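PDB 6KD3: uridine phosphorylase from Phytophthora capsici LT1534, which probably catalyses the reversible phosphorolysis of uridine to uracil and alpha-D-ribose 1-phosphate. Local coordinates for residues G52-F57 with L98-P103; T152-S157 with C269-N274. One frame throughout, in Å; residues are numbered along the deposited sequence.

Contact 1: G52-F57 with L98-P103; sequences GDVKFF and LFKVGP
Asp53 and Lys100 form a salt bridge beside the starts of the neighbouring parallel strands 56-60 and 104-108 in this phosphorylase-superfamily α/β fold. Lys100 NZ lies 3.0 Å from Asp53 OD1, on the syn side of that oxygen, and the two side chains cross at a slant. The ammonium group has a second acceptor within its own loop: Gly102 O, 2.7 Å from Lys100 NZ, which approaches from above the carbonyl plane, 44° out of it. The lysine is extended from CB to CE and bends only at its last torsion (chi4 -31°), which brings NZ within bonding distance of both oxygens. One bond back from the ammonium nitrogen, Lys100 CE packs against Val54 CG1 at 3.5 Å, a methyl group that also borders the carbonyl oxygen of Gly102.

Pro103 contributes much of the packing, and its CB meets the backbone near Asp53 O and Lys55 N. Behind it the strands take over: Phe56 is joined to Leu105 by a backbone hydrogen bond, and its ring packs on Ile303, Lys306 and Val307 of helix 294-308. On the other loop, Val101 points away from the contact and packs on Val73 and Ala74 of helix 66-77. Lys55 likewise leads its amine away, to His133 O. At the proline itself, the ring carbon CB of Pro103 sits 3.4 Å from Asp53 O.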
loop_
_atom_site.group_PDB
_atom_site.type_symbol
_atom_site.label_atom_id
_atom_site.label_comp_id
_atom_site.label_asym_id
_atom_site.label_seq_id
_atom_site.Cartn_x
_atom_site.Cartn_y
_atom_site.Cartn_z
ATOM N N GLY A 52 -7.409 23.882 -10.420
ATOM C CA GLY A 52 -8.283 24.651 -9.556
ATOM C C GLY A 52 -9.767 24.408 -9.765
ATOM O O GLY A 52 -10.575 24.855 -8.942
ATOM N N ASP A 53 -10.155 23.715 -10.838
ATOM C CA ASP A 53 -11.569 23.568 -11.129
ATOM C C ASP A 53 -12.147 22.263 -10.622
ATOM O O ASP A 53 -13.369 22.083 -10.698
ATOM C CB ASP A 53 -11.828 23.707 -12.638
ATOM C CG ASP A 53 -11.566 22.432 -13.421
ATOM O OD1 ASP A 53 -10.690 21.635 -13.034
ATOM O OD2 ASP A 53 -12.206 22.261 -14.485
ATOM N N VAL A 54 -11.326 21.378 -10.057
ATOM C CA VAL A 54 -11.777 20.017 -9.790
ATOM C C VAL A 54 -12.554 19.937 -8.470
ATOM O O VAL A 54 -11.999 20.094 -7.378
ATOM C CB VAL A 54 -10.614 19.018 -9.838
ATOM C CG1 VAL A 54 -10.010 19.004 -11.236
ATOM C CG2 VAL A 54 -9.557 19.300 -8.802
ATOM N N LYS A 55 -13.855 19.650 -8.572
ATOM C CA LYS A 55 -14.727 19.610 -7.403
ATOM C C LYS A 55 -14.894 18.222 -6.788
ATOM O O LYS A 55 -15.485 18.122 -5.703
ATOM C CB LYS A 55 -16.122 20.152 -7.737
ATOM C CG LYS A 55 -16.161 21.611 -8.147
ATOM C CD LYS A 55 -16.180 22.529 -6.931
ATOM C CE LYS A 55 -16.693 23.920 -7.300
ATOM N NZ LYS A 55 -16.420 24.908 -6.223
ATOM N N PHE A 56 -14.422 17.150 -7.431
ATOM C CA PHE A 56 -14.472 15.815 -6.830
ATOM C C PHE A 56 -13.125 15.126 -6.965
ATOM O O PHE A 56 -12.666 14.868 -8.089
ATOM C CB PHE A 56 -15.525 14.921 -7.473
ATOM C CG PHE A 56 -16.807 15.597 -7.777
ATOM C CD1 PHE A 56 -17.590 16.095 -6.771
ATOM C CD2 PHE A 56 -17.244 15.690 -9.083
ATOM C CE1 PHE A 56 -18.778 16.693 -7.057
ATOM C CE2 PHE A 56 -18.419 16.284 -9.382
ATOM C CZ PHE A 56 -19.191 16.790 -8.368
ATOM N N PHE A 57 -12.510 14.803 -5.834
ATOM C CA PHE A 57 -11.515 13.749 -5.844
ATOM C C PHE A 57 -12.223 12.425 -5.693
ATOM O O PHE A 57 -13.311 12.351 -5.126
ATOM C CB PHE A 57 -10.499 13.894 -4.716
ATOM C CG PHE A 57 -9.528 12.740 -4.629
ATOM N N LEU A 98 -2.950 8.562 -12.265
ATOM C CA LEU A 98 -3.924 9.621 -12.095
ATOM C C LEU A 98 -4.552 9.918 -13.442
ATOM O O LEU A 98 -4.050 9.500 -14.481
ATOM C CB LEU A 98 -3.268 10.889 -11.503
ATOM C CG LEU A 98 -3.780 12.312 -11.789
ATOM N N PHE A 99 -5.686 10.595 -13.417
ATOM C CA PHE A 99 -6.246 11.177 -14.617
ATOM C C PHE A 99 -6.792 12.546 -14.228
ATOM O O PHE A 99 -6.733 12.947 -13.058
ATOM C CB PHE A 99 -7.304 10.248 -15.230
ATOM C CG PHE A 99 -6.806 8.855 -15.512
ATOM N N LYS A 100 -7.261 13.295 -15.231
ATOM C CA LYS A 100 -8.047 14.511 -15.000
ATOM C C LYS A 100 -9.109 14.606 -16.092
ATOM O O LYS A 100 -8.827 15.075 -17.211
ATOM C CB LYS A 100 -7.210 15.784 -14.975
ATOM C CG LYS A 100 -8.115 17.028 -15.016
ATOM C CD LYS A 100 -7.385 18.308 -14.677
ATOM C CE LYS A 100 -8.322 19.469 -14.303
ATOM N NZ LYS A 100 -9.688 19.573 -14.910
ATOM N N VAL A 101 -10.328 14.179 -15.754
ATOM C CA VAL A 101 -11.504 14.457 -16.562
ATOM C C VAL A 101 -12.311 15.558 -15.875
ATOM O O VAL A 101 -12.726 15.400 -14.722
ATOM C CB VAL A 101 -12.335 13.186 -16.776
ATOM C CG1 VAL A 101 -12.626 12.516 -15.452
ATOM C CG2 VAL A 101 -13.618 13.523 -17.533
ATOM N N GLY A 102 -12.513 16.682 -16.574
ATOM C CA GLY A 102 -13.335 17.766 -16.082
ATOM C C GLY A 102 -12.984 18.128 -14.653
ATOM O O GLY A 102 -11.817 18.097 -14.250
ATOM N N PRO A 103 -13.979 18.428 -13.841
ATOM C CA PRO A 103 -13.676 18.727 -12.438
ATOM C C PRO A 103 -13.271 17.495 -11.657
ATOM O O PRO A 103 -13.079 17.595 -10.445
ATOM C CB PRO A 103 -14.990 19.312 -11.896
ATOM C CG PRO A 103 -16.047 18.724 -12.751
ATOM C CD PRO A 103 -15.419 18.533 -14.133
#

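Contact 2: T152-S157 with C269-N274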
loop_
_atom_site.group_PDB
_atom_site.type_symbol
_atom_site.label_atom_id
_atom_site.label_comp_id
_atom_site.label_asym_id
_atom_site.label_seq_id
_atom_site.Cartn_x
_atom_site.Cartn_y
_atom_site.Cartn_z
ATOM N N THR A 152 -24.201 -5.544 -1.675
ATOM C CA THR A 152 -24.766 -4.386 -0.976
ATOM C C THR A 152 -23.695 -3.336 -0.679
ATOM O O THR A 152 -22.619 -3.659 -0.166
ATOM C CB THR A 152 -25.445 -4.814 0.331
ATOM O OG1 THR A 152 -26.278 -5.956 0.102
ATOM C CG2 THR A 152 -26.311 -3.716 0.855
ATOM N N VAL A 153 -24.014 -2.066 -0.968
ATOM C CA VAL A 153 -23.025 -0.983 -1.035
ATOM C C VAL A 153 -22.832 -0.246 0.292
ATOM O O VAL A 153 -22.987 0.976 0.372
ATOM C CB VAL A 153 -23.433 -0.003 -2.152
ATOM C CG1 VAL A 153 -22.310 0.987 -2.469
ATOM C CG2 VAL A 153 -23.951 -0.794 -3.412
ATOM N N VAL A 154 -22.446 -0.967 1.336
ATOM C CA VAL A 154 -22.368 -0.382 2.676
ATOM C C VAL A 154 -21.590 0.934 2.722
ATOM O O VAL A 154 -20.367 0.928 2.880
ATOM C CB VAL A 154 -21.729 -1.384 3.650
ATOM C CG1 VAL A 154 -21.513 -0.724 5.024
ATOM C CG2 VAL A 154 -22.580 -2.612 3.749
ATOM N N ILE A 155 -22.274 2.077 2.606
ATOM C CA ILE A 155 -21.576 3.344 2.807
ATOM C C ILE A 155 -21.104 3.452 4.276
ATOM O O ILE A 155 -21.636 2.792 5.180
ATOM C CB ILE A 155 -22.463 4.531 2.388
ATOM C CG1 ILE A 155 -22.910 4.352 0.948
ATOM C CG2 ILE A 155 -21.703 5.881 2.452
ATOM C CD1 ILE A 155 -24.367 4.759 0.723
ATOM N N THR A 156 -20.061 4.253 4.508
ATOM C CA THR A 156 -19.395 4.288 5.808
ATOM C C THR A 156 -19.955 5.418 6.662
ATOM O O THR A 156 -20.157 6.542 6.184
ATOM C CB THR A 156 -17.868 4.481 5.681
ATOM O OG1 THR A 156 -17.294 3.567 4.731
ATOM C CG2 THR A 156 -17.175 4.263 7.030
ATOM N N SER A 157 -20.184 5.126 7.938
ATOM C CA SER A 157 -20.470 6.191 8.887
ATOM C C SER A 157 -19.177 6.652 9.542
ATOM O O SER A 157 -18.811 7.827 9.441
ATOM C CB SER A 157 -21.483 5.740 9.946
ATOM O OG SER A 157 -22.631 5.156 9.364
ATOM N N CYS A 269 -18.377 1.068 -1.020
ATOM C CA CYS A 269 -17.654 -0.208 -1.094
ATOM C C CYS A 269 -18.612 -1.389 -1.144
ATOM O O CYS A 269 -19.031 -1.900 -0.100
ATOM C CB CYS A 269 -16.699 -0.356 0.079
ATOM S SG CYS A 269 -15.163 0.490 -0.225
ATOM N N VAL A 270 -18.903 -1.846 -2.362
ATOM C CA VAL A 270 -19.604 -3.099 -2.582
ATOM C C VAL A 270 -19.007 -4.132 -1.630
ATOM O O VAL A 270 -17.782 -4.178 -1.452
ATOM C CB VAL A 270 -19.505 -3.511 -4.064
ATOM C CG1 VAL A 270 -18.119 -3.890 -4.414
ATOM C CG2 VAL A 270 -20.468 -4.632 -4.386
ATOM N N THR A 271 -19.852 -4.899 -0.928
ATOM C CA THR A 271 -19.360 -5.996 -0.092
ATOM C C THR A 271 -19.423 -7.283 -0.887
ATOM O O THR A 271 -20.439 -7.575 -1.526
ATOM C CB THR A 271 -20.153 -6.170 1.200
ATOM O OG1 THR A 271 -21.567 -6.139 0.922
ATOM C CG2 THR A 271 -19.763 -5.104 2.214
ATOM N N LEU A 272 -18.338 -8.055 -0.835
ATOM C CA LEU A 272 -18.130 -9.123 -1.803
ATOM C C LEU A 272 -18.505 -10.494 -1.254
ATOM O O LEU A 272 -18.139 -11.523 -1.847
ATOM C CB LEU A 272 -16.691 -9.088 -2.313
ATOM C CG LEU A 272 -16.237 -7.860 -3.106
ATOM C CD1 LEU A 272 -15.086 -8.291 -3.962
ATOM C CD2 LEU A 272 -17.319 -7.312 -3.981
ATOM N N LEU A 273 -19.299 -10.514 -0.184
ATOM C CA LEU A 273 -19.667 -11.694 0.591
ATOM C C LEU A 273 -20.229 -11.156 1.892
ATOM O O LEU A 273 -20.076 -9.969 2.201
ATOM C CB LEU A 273 -18.479 -12.635 0.883
ATOM C CG LEU A 273 -18.640 -13.888 1.765
ATOM C CD1 LEU A 273 -18.898 -15.098 0.886
ATOM C CD2 LEU A 273 -17.449 -14.126 2.652
ATOM N N ASN A 274 -20.870 -12.043 2.659
ATOM C CA ASN A 274 -21.176 -11.804 4.075
ATOM C C ASN A 274 -20.406 -12.859 4.865
ATOM O O ASN A 274 -20.803 -14.029 4.889
ATOM C CB ASN A 274 -22.672 -11.902 4.391
ATOM C CG ASN A 274 -22.958 -11.796 5.897
ATOM O OD1 ASN A 274 -22.075 -11.384 6.660
ATOM N ND2 ASN A 274 -24.166 -12.163 6.323
#
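Thr152-Val154 and Cys269-Thr271 run roughly antiparallel, coming closest at Val153 and Val270, whose CA atoms are 4.3 Å apart. Val153 is the centre of an inverse gamma turn, closed by a weak bond from Val154 N to Thr152 O, and this turn meets the chain just as it leaves strand 265-269, an outermost strand, within this chain, of the four-stranded parallel sheet in the phosphorylase-superfamily α/β fold. Thr152 O is the focus of the contact. Besides the weak bond inside the turn it accepts two bonds from a single residue opposite: Thr271 N at 3.1 Å, 39° out of the carbonyl plane, and Thr271 OG1 at 2.9 Å, in the plane and on a lone pair.

Both donors can reach one oxygen because Thr271 OG1 sits between its own backbone N and carbonyl carbon (chi1 47°), on the same side as the N-H. This also leaves Thr271 CG2 beside Val154, the last residue of the turn, so a methyl contact lies next to the polar grip. Thr152 OG1 turns to another partner, Glu149 O.

Further out, a backbone hydrogen bond ties Thr271 to Gly151, while Val270 O is hydrogen-bonded to Ser143 OG. Asn246 of strand 244-248 touches Val154, Cys269 and Thr271 alike, and Val153 packs on Val268, so side chains of strands 244-248 and 265-269 border the contact. The nonpolar part of the contact finishes with Val154 CG2 lying 4.1 Å from Thr271 CG2.

The two contacts lie on opposite sides of the chain's centre, their own centres about 26 Å apart and their nearest atoms about 13 Å. Contact 1 is partly buried and joins the approaches to two adjacent strands, 56-60 and 104-108; contact 2 is buried and sits where strand 265-269 ends. They therefore touch the same four-stranded parallel sheet towards the two strands outermost within this chain. The chemistry follows the setting: near the surface a charged pair bridges the loops beside proline packing, whereas in the interior uncharged valines and threonines meet and a backbone carbonyl takes the polar bonds. No other protein chain of the assembly touches either contact.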